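Local atomic coordinates of ketosynthase (PDB entry 6KXD), a protein that probably catalyses chain elongation in ishigamide-type polyketide synthesis, condensing an acyl group with malonyl-ACP to give a 3-oxoacyl-ACP, carbon dioxide and holo-ACP. Residues I107-T112 with G195-V200; I143-L148 with T165-C170; F222-Q227 with T367-P372; P324-A329 with D374-R379. All blocks are in the same frame, centred on the assembly; numbering follows the deposited sequence.

How the contacts relate
Contacts 1 and 2 lie side by side in the core of the ketosynthase, their centres 6 Å apart, because strand 105-110 runs between strands 161-166 and 191-198. A probable backbone hydrogen bond from Val-166 N to Val-109 O, 2.9 Å, joins them. Contact 2 also ends at Cys-170, which touches His-301 and His-336, a grouping consistent with the Cys-His-His active site of ketosynthases. Contacts 3 and 4 form a second pair, centres 12 Å apart, where Phe-222 CB packs on Val-375 CG1 at 3.7 Å. Contacts 1 and 4 both reach the large mixed sheet, yet their centres are 26 Å apart; contact 3 is about 32 Å from contact 2, centre to centre.

Contact 1 (I107-T112 with G195-V200); sequences ITVGTT and GGADAV
Asp-198 reaches across from the end of strand 191-198 to the turn that follows strand 105-110. Its CB points toward 107-112, and CG comes within 3.5 Å of Thr-111 OG1. At the tip the two oxygens divide the work. OD1 turns back to its own strand and accepts from Ala-199 N through its anti lone pair, whereas OD2 takes the N-H of Thr-112 at 2.7 Å, nearly end-on to the C-O bond. Asp-113 N and Gly-339 N also donate to OD2, so a buried carboxylate is satisfied largely by backbone amides. These bonds may pay for a chi1 of -126°, well off a staggered position. Thr-111 crosses the aspartate at about a right angle; its hydroxyl donates to Ala-197 O at 2.8 Å, where a strand would ordinarily offer an N-H.

Before this turn the backbones pair in parallel: Gly-195 N bonds to Thr-108 O, Gly-110 N to Gly-195 O at 2.7 Å, and Ala-197 N to Gly-110 O at 2.9 Å. Gly-110 and Gly-196 bring their CA atoms within 4.0 Å, and glycine suits both places: a CB on Gly-110 would fall 3.2 Å from Gly-195 O, and one on Gly-196 would likewise crowd Gly-110 O. On the side facing away from those missing side chains, Val-109 CG1 packs on the small methyl of Ala-197 at 4.0 Å. Strand 105-110 thus lies between 161-166 and 191-198 in the central mixed sheet of the thiolase-like fold's N-terminal half, with Asp-198 fastening the loop that follows it.

Contact 2 (I143-L148 with T165-C170); sequences INAGRL and TVTTAC
Thr-165 lays its CG2 methyl against Ala-145 CB at 4.0 Å, while its hydroxyl reaches the carbonyl of the same residue. With CG2 anti to the backbone N and OG1 anti to the carbonyl carbon (chi1 -61°), one side chain offers an apolar and a polar branch to one partner. OG1 donates to Ala-145 O at 2.9 Å from above the carbonyl plane. Leu-148 N, in the first turn of helix 147-156, reaches that oxygen from the opposite face, so two donors clasp it. Ser-149 OG also bonds to Thr-165 OG1, tying strand to helix again. Thr-167 CG2 comes in next to Thr-165 CG2, also 4.0 Å from Ala-145 CB, so the small alanine methyl rests against two threonine methyls side by side. A valine for Thr-165 would keep the shape but lose the hydroxyl, which would probably cost Ala-145 O one of these donors and leave Ser-149 OG without this partner. At this dimer interface Arg-147 makes a salt bridge to Asp-363 of the neighbouring subunit, to which the backbones of Thr-165 and Thr-167 also bond. A helix start fastened to the strand leading to Cys-170, the probable nucleophile, fits the N-terminal half of the thiolase fold.

Contact 3 (F222-Q227 with T367-P372); sequences FDKDRQ and TDPDCP
This is a turn-to-turn contact, partly buried, between two loops that have no regular helix or strand: 222-227 precedes strand 234-242, whereas the loop 367-372 lies between strands 357-358 and 381-382. Each loop carries a type I beta turn, Asp-223 to Arg-226 and Asp-368 to Cys-371, and each turn is stiffened by an Asx turn of its leading aspartate. The backbones join where Asp-368 N donates to Phe-222 O, 2.7 Å away and almost straight at 177°.

Alongside, Arg-226 stretches an extended chain to a salt bridge, NH1 to Asp-368 OD2 at 2.7 Å. The carboxylate is met on its anti side, with the two flat groups turned 51° from one another. NH1 also donates to Asp-223 O at 2.8 Å, from above that carbonyl plane, and so binds its own turn too. Arginine suits the place because NE and NH2 are also taken, by the carbonyls of Thr-305 and Lys-306 at the start of helix 306-320. On the buried flank, Cys-371 SG lies at the edge of the Phe-222 ring, 5.4 Å from its centroid, and Cys-371 CB touches CD1 at 3.9 Å. At the exposed rim of the turns, the aliphatic part of Lys-224 rests on Pro-369, CG to CD 3.9 Å.

With all three nitrogens bonded, the buried guanidinium is held against rotation; Asp-368 probably balances most of its charge, with Asp-309 a more distant, weak second partner.

Contact 4 (P324-A329 with D374-R379); sequences PPRTVA and DVVPNR
Asp-374 O receives the N-H of Thr-327 at 2.9 Å, and Arg-326 CA leans on the same oxygen at 3.3 Å. Thr-327 O faces Val-375 CA at 3.0 Å; that buried carbonyl has no conventional donor, and the CA-H...O contact, 158° at the hydrogen, may partly compensate. Arg-326 and Asp-374 lie side by side, pointing the same way. Arg-326 CG rests 3.2 Å from Asp-374 OD2, but Arg-326 NE stays 4.7 Å from that oxygen, an attraction of opposite charges short of a salt bridge. A bend at chi3, -73°, turns the guanidinium aside after CD has passed Val-376 CG2 at 3.7 Å. With alanine in place of Arg-326, CG and CD would be gone, which would probably thin the cover over Val-376 CG2 and leave Asp-374 without its nearby positive charge. Val-376 CG2 also meets Val-328 CG1 at 3.5 Å, a tight contact; the compact valines fill this buried place with no polar side-chain atom to satisfy. Asp-374 OD1 takes Val-376 N in an Asx turn. Strand 326-328 pairs with 297-299 in the large sheet, with Thr-327 on Ile-316 of helix 306-320, while Arg-326, Val-328 and Val-376 pack on Ile-358 of strand 357-358.

Contact 1 (I107-T112 with G195-V200)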
loop_
_atom_site.group_PDB
_atom_site.type_symbol
_atom_site.label_atom_id
_atom_site.label_comp_id
_atom_site.label_asym_id
_atom_site.label_seq_id
_atom_site.Cartn_x
_atom_site.Cartn_y
_atom_site.Cartn_z
ATOM N N ILE A 107 6.453 4.617 9.320
ATOM C CA ILE A 107 7.177 4.699 8.068
ATOM C C ILE A 107 6.259 4.119 7.007
ATOM O O ILE A 107 5.934 2.970 7.073
ATOM C CB ILE A 107 8.494 3.922 8.129
ATOM C CG1 ILE A 107 9.431 4.475 9.199
ATOM C CG2 ILE A 107 9.141 3.879 6.749
ATOM C CD1 ILE A 107 10.697 3.660 9.344
ATOM N N THR A 108 5.836 4.953 6.083
ATOM C CA THR A 108 4.850 4.534 5.111
ATOM C C THR A 108 5.334 5.042 3.758
ATOM O O THR A 108 5.533 6.251 3.582
ATOM C CB THR A 108 3.453 4.942 5.576
ATOM O OG1 THR A 108 2.513 4.600 4.558
ATOM C CG2 THR A 108 3.371 6.407 5.900
ATOM N N VAL A 109 5.655 4.055 2.914
ATOM C CA VAL A 109 6.205 4.221 1.620
ATOM C C VAL A 109 5.174 3.707 0.625
ATOM O O VAL A 109 4.763 2.573 0.683
ATOM C CB VAL A 109 7.527 3.471 1.429
ATOM C CG1 VAL A 109 8.040 3.688 0.022
ATOM C CG2 VAL A 109 8.570 3.916 2.443
ATOM N N GLY A 110 4.841 4.562 -0.321
ATOM C CA GLY A 110 3.966 4.198 -1.403
ATOM C C GLY A 110 4.746 3.558 -2.524
ATOM O O GLY A 110 5.898 3.887 -2.735
ATOM N N THR A 111 4.109 2.677 -3.289
ATOM C CA THR A 111 4.723 2.136 -4.474
ATOM C C THR A 111 3.670 1.660 -5.467
ATOM O O THR A 111 2.576 1.255 -5.068
ATOM C CB THR A 111 5.673 0.974 -4.164
ATOM O OG1 THR A 111 6.528 0.892 -5.302
ATOM C CG2 THR A 111 5.003 -0.357 -3.975
ATOM N N THR A 112 4.045 1.673 -6.755
ATOM C CA THR A 112 3.179 1.064 -7.777
ATOM C C THR A 112 3.661 -0.346 -8.069
ATOM O O THR A 112 2.905 -1.279 -8.050
ATOM C CB THR A 112 3.167 1.924 -9.051
ATOM O OG1 THR A 112 2.635 3.217 -8.724
ATOM C CG2 THR A 112 2.412 1.269 -10.184
ATOM N N GLY A 195 6.293 8.646 2.138
ATOM C CA GLY A 195 6.493 9.038 0.769
ATOM C C GLY A 195 6.161 7.921 -0.176
ATOM O O GLY A 195 5.157 7.216 -0.054
ATOM N N GLY A 196 7.030 7.767 -1.160
ATOM C CA GLY A 196 6.860 6.779 -2.175
ATOM C C GLY A 196 8.138 6.600 -2.940
ATOM O O GLY A 196 9.027 7.448 -2.860
ATOM N N ALA A 197 8.214 5.462 -3.595
ATOM C CA ALA A 197 9.406 4.983 -4.250
ATOM C C ALA A 197 8.995 4.025 -5.350
ATOM O O ALA A 197 8.089 3.227 -5.152
ATOM C CB ALA A 197 10.274 4.243 -3.270
ATOM N N ASP A 198 9.687 4.091 -6.490
ATOM C CA ASP A 198 9.548 3.110 -7.496
ATOM C C ASP A 198 10.798 3.106 -8.377
ATOM O O ASP A 198 11.589 4.027 -8.305
ATOM C CB ASP A 198 8.350 3.398 -8.389
ATOM C CG ASP A 198 7.440 2.194 -8.432
ATOM O OD1 ASP A 198 7.931 1.077 -8.811
ATOM O OD2 ASP A 198 6.306 2.387 -8.003
ATOM N N ALA A 199 10.943 2.054 -9.163
ATOM C CA ALA A 199 12.076 1.906 -10.024
ATOM C C ALA A 199 11.575 1.566 -11.416
ATOM O O ALA A 199 10.698 0.734 -11.574
ATOM C CB ALA A 199 12.985 0.834 -9.505
ATOM N N VAL A 200 12.231 2.165 -12.415
ATOM C CA VAL A 200 11.922 1.863 -13.803
ATOM C C VAL A 200 12.055 0.361 -14.041
ATOM O O VAL A 200 12.975 -0.330 -13.576
ATOM C CB VAL A 200 12.778 2.722 -14.755
ATOM C CG1 VAL A 200 12.857 2.126 -16.154
ATOM C CG2 VAL A 200 12.263 4.147 -14.784
#

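Contact 2 (I143-L148 with T165-C170)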
loop_
_atom_site.group_PDB
_atom_site.type_symbol
_atom_site.label_atom_id
_atom_site.label_comp_id
_atom_site.label_asym_id
_atom_site.label_seq_id
_atom_site.Cartn_x
_atom_site.Cartn_y
_atom_site.Cartn_z
ATOM N N ILE A 143 11.385 -9.085 -3.310
ATOM C CA ILE A 143 10.409 -8.597 -4.305
ATOM C C ILE A 143 9.115 -8.102 -3.655
ATOM O O ILE A 143 8.354 -7.449 -4.313
ATOM C CB ILE A 143 10.082 -9.663 -5.373
ATOM C CG1 ILE A 143 9.559 -10.949 -4.746
ATOM C CG2 ILE A 143 11.309 -9.907 -6.264
ATOM C CD1 ILE A 143 8.662 -11.753 -5.628
ATOM N N ASN A 144 8.904 -8.369 -2.381
ATOM C CA ASN A 144 7.579 -8.038 -1.791
ATOM C C ASN A 144 7.602 -6.591 -1.313
ATOM O O ASN A 144 8.568 -6.119 -0.684
ATOM C CB ASN A 144 7.186 -9.048 -0.718
ATOM C CG ASN A 144 7.071 -10.451 -1.268
ATOM O OD1 ASN A 144 6.619 -10.648 -2.391
ATOM N ND2 ASN A 144 7.522 -11.418 -0.497
ATOM N N ALA A 145 6.514 -5.875 -1.602
ATOM C CA ALA A 145 6.449 -4.457 -1.479
ATOM C C ALA A 145 6.612 -3.991 -0.021
ATOM O O ALA A 145 7.067 -2.886 0.194
ATOM C CB ALA A 145 5.126 -3.964 -2.050
ATOM N N GLY A 146 6.267 -4.843 0.938
ATOM C CA GLY A 146 6.325 -4.517 2.351
ATOM C C GLY A 146 7.729 -4.132 2.734
ATOM O O GLY A 146 7.964 -3.323 3.619
ATOM N N ARG A 147 8.669 -4.739 2.019
ATOM C CA ARG A 147 10.064 -4.504 2.310
ATOM C C ARG A 147 10.490 -3.035 2.119
ATOM O O ARG A 147 11.390 -2.578 2.798
ATOM C CB ARG A 147 10.869 -5.545 1.525
ATOM C CG ARG A 147 12.365 -5.338 1.642
ATOM C CD ARG A 147 13.110 -6.415 0.870
ATOM N NE ARG A 147 12.950 -7.666 1.564
ATOM C CZ ARG A 147 13.906 -8.352 2.141
ATOM N NH1 ARG A 147 15.168 -7.986 2.005
ATOM N NH2 ARG A 147 13.574 -9.448 2.795
ATOM N N LEU A 148 9.851 -2.264 1.221
ATOM C CA LEU A 148 10.224 -0.920 0.984
ATOM C C LEU A 148 10.165 -0.082 2.252
ATOM O O LEU A 148 10.928 0.873 2.380
ATOM C CB LEU A 148 9.294 -0.277 -0.040
ATOM C CG LEU A 148 9.276 -0.922 -1.421
ATOM C CD1 LEU A 148 8.380 -0.115 -2.348
ATOM C CD2 LEU A 148 10.677 -1.025 -1.989
ATOM N N THR A 165 3.808 -0.355 3.653
ATOM C CA THR A 165 3.891 0.079 2.276
ATOM C C THR A 165 2.479 0.188 1.706
ATOM O O THR A 165 1.740 -0.766 1.763
ATOM C CB THR A 165 4.650 -0.929 1.425
ATOM O OG1 THR A 165 5.939 -0.966 2.035
ATOM C CG2 THR A 165 4.794 -0.505 -0.018
ATOM N N VAL A 166 2.159 1.368 1.192
ATOM C CA VAL A 166 0.876 1.612 0.602
ATOM C C VAL A 166 1.002 1.381 -0.915
ATOM O O VAL A 166 1.781 2.019 -1.622
ATOM C CB VAL A 166 0.361 3.002 0.977
ATOM C CG1 VAL A 166 -0.960 3.262 0.284
ATOM C CG2 VAL A 166 0.213 3.118 2.504
ATOM N N THR A 167 0.193 0.479 -1.431
ATOM C CA THR A 167 0.311 0.062 -2.830
ATOM C C THR A 167 -0.908 0.594 -3.597
ATOM O O THR A 167 -1.643 -0.176 -4.125
ATOM C CB THR A 167 0.439 -1.450 -2.952
ATOM O OG1 THR A 167 -0.717 -2.091 -2.416
ATOM C CG2 THR A 167 1.686 -1.957 -2.236
ATOM N N THR A 168 -1.091 1.905 -3.558
ATOM C CA THR A 168 -2.170 2.569 -4.283
ATOM C C THR A 168 -1.568 3.323 -5.477
ATOM O O THR A 168 -2.002 4.456 -5.858
ATOM C CB THR A 168 -2.989 3.443 -3.333
ATOM O OG1 THR A 168 -2.128 4.426 -2.759
ATOM C CG2 THR A 168 -3.674 2.663 -2.235
ATOM N N ALA A 169 -0.488 2.752 -6.004
ATOM C CA ALA A 169 0.122 3.192 -7.272
ATOM C C ALA A 169 0.425 4.702 -7.290
ATOM O O ALA A 169 1.162 5.222 -6.433
ATOM C CB ALA A 169 -0.739 2.696 -8.391
ATOM N N CYS A 170 -0.076 5.458 -8.284
ATOM C CA CYS A 170 0.340 6.866 -8.425
ATOM C C CYS A 170 -0.094 7.744 -7.259
ATOM O O CYS A 170 0.518 8.831 -7.009
ATOM C CB CYS A 170 -0.269 7.498 -9.660
ATOM S SG CYS A 170 -0.452 6.254 -10.937
#

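Contact 3 (F222-Q227 with T367-P372)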
loop_
_atom_site.group_PDB
_atom_site.type_symbol
_atom_site.label_atom_id
_atom_site.label_comp_id
_atom_site.label_asym_id
_atom_site.label_seq_id
_atom_site.Cartn_x
_atom_site.Cartn_y
_atom_site.Cartn_z
ATOM N N PHE A 222 -1.644 18.600 -20.386
ATOM C CA PHE A 222 -2.683 19.577 -20.674
ATOM C C PHE A 222 -2.473 20.184 -22.069
ATOM O O PHE A 222 -3.208 21.076 -22.455
ATOM C CB PHE A 222 -2.764 20.659 -19.599
ATOM C CG PHE A 222 -3.050 20.106 -18.224
ATOM C CD1 PHE A 222 -4.267 19.498 -17.953
ATOM C CD2 PHE A 222 -2.091 20.147 -17.221
ATOM C CE1 PHE A 222 -4.535 18.954 -16.706
ATOM C CE2 PHE A 222 -2.367 19.613 -15.970
ATOM C CZ PHE A 222 -3.585 19.021 -15.719
ATOM N N ASP A 223 -1.514 19.657 -22.823
ATOM C CA ASP A 223 -1.277 20.122 -24.176
ATOM C C ASP A 223 -2.330 19.486 -25.081
ATOM O O ASP A 223 -2.704 18.354 -24.853
ATOM C CB ASP A 223 0.125 19.755 -24.636
ATOM C CG ASP A 223 0.539 20.409 -25.943
ATOM O OD1 ASP A 223 0.113 19.899 -27.000
ATOM O OD2 ASP A 223 1.277 21.421 -25.870
ATOM N N LYS A 224 -2.739 20.231 -26.116
ATOM C CA LYS A 224 -3.723 19.819 -27.078
ATOM C C LYS A 224 -3.249 18.562 -27.819
ATOM O O LYS A 224 -4.082 17.718 -28.159
ATOM C CB LYS A 224 -4.039 20.991 -28.019
ATOM C CG LYS A 224 -5.223 20.795 -28.957
ATOM C CD LYS A 224 -5.396 21.923 -29.978
ATOM C CE LYS A 224 -6.693 21.837 -30.763
ATOM N NZ LYS A 224 -6.518 21.051 -32.009
ATOM N N ASP A 225 -1.936 18.391 -28.043
ATOM C CA ASP A 225 -1.446 17.203 -28.789
ATOM C C ASP A 225 -0.590 16.302 -27.888
ATOM O O ASP A 225 0.180 15.492 -28.405
ATOM C CB ASP A 225 -0.695 17.582 -30.072
ATOM C CG ASP A 225 -1.405 18.678 -30.852
ATOM O OD1 ASP A 225 -2.489 18.389 -31.420
ATOM O OD2 ASP A 225 -0.901 19.826 -30.836
ATOM N N ARG A 226 -0.842 16.349 -26.574
ATOM C CA ARG A 226 -0.238 15.388 -25.613
ATOM C C ARG A 226 -0.479 13.961 -26.123
ATOM O O ARG A 226 -1.509 13.647 -26.749
ATOM C CB ARG A 226 -0.809 15.649 -24.215
ATOM C CG ARG A 226 -2.274 15.270 -24.059
ATOM C CD ARG A 226 -2.830 15.646 -22.707
ATOM N NE ARG A 226 -4.240 15.315 -22.628
ATOM C CZ ARG A 226 -5.244 16.112 -22.997
ATOM N NH1 ARG A 226 -5.025 17.225 -23.673
ATOM N NH2 ARG A 226 -6.477 15.788 -22.682
ATOM N N GLN A 227 0.530 13.106 -25.951
ATOM C CA GLN A 227 0.583 11.775 -26.514
ATOM C C GLN A 227 0.932 10.742 -25.433
ATOM O O GLN A 227 1.144 9.588 -25.753
ATOM C CB GLN A 227 1.624 11.755 -27.638
ATOM C CG GLN A 227 1.196 12.506 -28.892
ATOM C CD GLN A 227 -0.182 12.083 -29.328
ATOM O OE1 GLN A 227 -1.081 12.905 -29.503
ATOM N NE2 GLN A 227 -0.369 10.783 -29.470
ATOM N N THR A 367 -2.345 24.886 -24.867
ATOM C CA THR A 367 -3.251 24.349 -23.873
ATOM C C THR A 367 -4.421 23.704 -24.621
ATOM O O THR A 367 -4.956 24.270 -25.583
ATOM C CB THR A 367 -3.651 25.425 -22.851
ATOM O OG1 THR A 367 -2.463 25.958 -22.263
ATOM C CG2 THR A 367 -4.514 24.903 -21.723
ATOM N N ASP A 368 -4.752 22.465 -24.254
ATOM C CA ASP A 368 -5.962 21.838 -24.762
ATOM C C ASP A 368 -7.112 22.791 -24.450
ATOM O O ASP A 368 -7.227 23.298 -23.318
ATOM C CB ASP A 368 -6.140 20.438 -24.156
ATOM C CG ASP A 368 -7.260 19.614 -24.773
ATOM O OD1 ASP A 368 -8.362 20.187 -25.032
ATOM O OD2 ASP A 368 -7.019 18.415 -25.016
ATOM N N PRO A 369 -7.989 23.130 -25.440
ATOM C CA PRO A 369 -9.109 24.040 -25.173
ATOM C C PRO A 369 -10.088 23.463 -24.125
ATOM O O PRO A 369 -10.758 24.215 -23.416
ATOM C CB PRO A 369 -9.771 24.255 -26.549
ATOM C CG PRO A 369 -9.273 23.122 -27.438
ATOM C CD PRO A 369 -7.969 22.631 -26.824
ATOM N N ASP A 370 -10.139 22.126 -24.015
ATOM C CA ASP A 370 -10.935 21.425 -22.978
ATOM C C ASP A 370 -10.204 21.379 -21.626
ATOM O O ASP A 370 -10.813 20.997 -20.630
ATOM C CB ASP A 370 -11.309 20.001 -23.403
ATOM C CG ASP A 370 -12.338 19.960 -24.506
ATOM O OD1 ASP A 370 -13.155 20.899 -24.586
ATOM O OD2 ASP A 370 -12.290 19.014 -25.296
ATOM N N CYS A 371 -8.937 21.800 -21.561
ATOM C CA CYS A 371 -8.319 22.064 -20.267
ATOM C C CYS A 371 -8.111 23.564 -20.036
ATOM O O CYS A 371 -6.981 24.041 -20.044
ATOM C CB CYS A 371 -7.032 21.260 -20.118
ATOM S SG CYS A 371 -7.257 19.541 -20.644
ATOM N N PRO A 372 -9.177 24.349 -19.736
ATOM C CA PRO A 372 -9.073 25.807 -19.666
ATOM C C PRO A 372 -8.324 26.255 -18.407
ATOM O O PRO A 372 -8.877 26.886 -17.551
ATOM C CB PRO A 372 -10.545 26.259 -19.602
ATOM C CG PRO A 372 -11.232 25.110 -18.876
ATOM C CD PRO A 372 -10.545 23.881 -19.432
#

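Contact 4 (P324-A329 with D374-R379)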
loop_
_atom_site.group_PDB
_atom_site.type_symbol
_atom_site.label_atom_id
_atom_site.label_comp_id
_atom_site.label_asym_id
_atom_site.label_seq_id
_atom_site.Cartn_x
_atom_site.Cartn_y
_atom_site.Cartn_z
ATOM N N PRO A 324 -10.522 28.287 -11.839
ATOM C CA PRO A 324 -9.707 27.488 -10.927
ATOM C C PRO A 324 -8.316 28.083 -10.722
ATOM O O PRO A 324 -7.862 28.914 -11.503
ATOM C CB PRO A 324 -9.616 26.134 -11.647
ATOM C CG PRO A 324 -9.699 26.506 -13.114
ATOM C CD PRO A 324 -10.721 27.626 -13.139
ATOM N N PRO A 325 -7.555 27.647 -9.697
ATOM C CA PRO A 325 -6.202 28.157 -9.503
ATOM C C PRO A 325 -5.315 27.614 -10.625
ATOM O O PRO A 325 -5.722 26.717 -11.402
ATOM C CB PRO A 325 -5.798 27.630 -8.120
ATOM C CG PRO A 325 -6.597 26.349 -7.992
ATOM C CD PRO A 325 -7.907 26.602 -8.718
ATOM N N ARG A 326 -4.115 28.182 -10.719
ATOM C CA ARG A 326 -3.113 27.672 -11.611
ATOM C C ARG A 326 -2.899 26.190 -11.299
ATOM O O ARG A 326 -2.832 25.824 -10.143
ATOM C CB ARG A 326 -1.804 28.448 -11.446
ATOM C CG ARG A 326 -1.833 29.796 -12.153
ATOM C CD ARG A 326 -0.713 30.720 -11.747
ATOM N NE ARG A 326 -0.896 31.253 -10.411
ATOM C CZ ARG A 326 -0.153 32.229 -9.902
ATOM N NH1 ARG A 326 0.755 32.816 -10.665
ATOM N NH2 ARG A 326 -0.314 32.610 -8.643
ATOM N N THR A 327 -2.794 25.389 -12.349
ATOM C CA THR A 327 -2.779 23.966 -12.266
ATOM C C THR A 327 -1.595 23.480 -13.105
ATOM O O THR A 327 -1.608 23.526 -14.307
ATOM C CB THR A 327 -4.135 23.388 -12.703
ATOM O OG1 THR A 327 -5.121 23.855 -11.787
ATOM C CG2 THR A 327 -4.130 21.877 -12.788
ATOM N N VAL A 328 -0.588 22.953 -12.420
ATOM C CA VAL A 328 0.654 22.571 -13.011
ATOM C C VAL A 328 0.875 21.066 -12.850
ATOM O O VAL A 328 0.349 20.446 -11.918
ATOM C CB VAL A 328 1.807 23.358 -12.365
ATOM C CG1 VAL A 328 1.477 24.837 -12.299
ATOM C CG2 VAL A 328 2.182 22.837 -10.986
ATOM N N ALA A 329 1.677 20.521 -13.760
ATOM C CA ALA A 329 1.960 19.099 -13.863
ATOM C C ALA A 329 3.478 18.854 -13.789
ATOM O O ALA A 329 4.173 18.849 -14.781
ATOM C CB ALA A 329 1.350 18.538 -15.115
ATOM N N ASP A 374 -4.637 27.732 -16.460
ATOM C CA ASP A 374 -3.300 28.276 -16.515
ATOM C C ASP A 374 -2.356 27.218 -15.942
ATOM O O ASP A 374 -2.313 27.034 -14.704
ATOM C CB ASP A 374 -3.204 29.599 -15.763
ATOM C CG ASP A 374 -1.781 30.149 -15.733
ATOM O OD1 ASP A 374 -0.899 29.560 -16.417
ATOM O OD2 ASP A 374 -1.565 31.150 -15.031
ATOM N N VAL A 375 -1.600 26.566 -16.830
ATOM C CA VAL A 375 -0.718 25.476 -16.462
ATOM C C VAL A 375 0.695 25.987 -16.125
ATOM O O VAL A 375 1.635 25.203 -16.035
ATOM C CB VAL A 375 -0.702 24.414 -17.570
ATOM C CG1 VAL A 375 -2.110 23.891 -17.813
ATOM C CG2 VAL A 375 -0.079 24.924 -18.868
ATOM N N VAL A 376 0.844 27.300 -15.946
ATOM C CA VAL A 376 2.165 27.903 -15.729
ATOM C C VAL A 376 3.120 27.299 -16.747
ATOM O O VAL A 376 4.063 26.594 -16.408
ATOM C CB VAL A 376 2.608 27.684 -14.269
ATOM C CG1 VAL A 376 3.974 28.289 -13.977
ATOM C CG2 VAL A 376 1.563 28.215 -13.299
ATOM N N PRO A 377 2.904 27.524 -18.062
ATOM C CA PRO A 377 3.648 26.809 -19.090
ATOM C C PRO A 377 5.143 27.150 -19.050
ATOM O O PRO A 377 5.476 28.315 -18.856
ATOM C CB PRO A 377 3.045 27.279 -20.432
ATOM C CG PRO A 377 2.313 28.582 -20.112
ATOM C CD PRO A 377 2.013 28.557 -18.624
ATOM N N ASN A 378 5.972 26.101 -19.131
ATOM C CA ASN A 378 7.394 26.097 -19.499
ATOM C C ASN A 378 8.319 26.816 -18.505
ATOM O O ASN A 378 9.480 26.465 -18.442
ATOM C CB ASN A 378 7.571 26.648 -20.906
ATOM C CG ASN A 378 6.790 25.818 -21.891
ATOM O OD1 ASN A 378 6.865 24.593 -21.855
ATOM N ND2 ASN A 378 6.004 26.476 -22.731
ATOM N N ARG A 379 7.864 27.835 -17.788
ATOM C CA ARG A 379 8.765 28.537 -16.870
ATOM C C ARG A 379 8.112 28.694 -15.504
ATOM O O ARG A 379 6.959 29.080 -15.387
ATOM C CB ARG A 379 9.181 29.938 -17.355
ATOM C CG ARG A 379 8.327 30.524 -18.468
ATOM C CD ARG A 379 8.798 31.904 -18.899
ATOM N NE ARG A 379 8.351 32.325 -20.229
ATOM C CZ ARG A 379 8.722 31.789 -21.403
ATOM N NH1 ARG A 379 8.992 30.492 -21.526
ATOM N NH2 ARG A 379 8.801 32.570 -22.469
#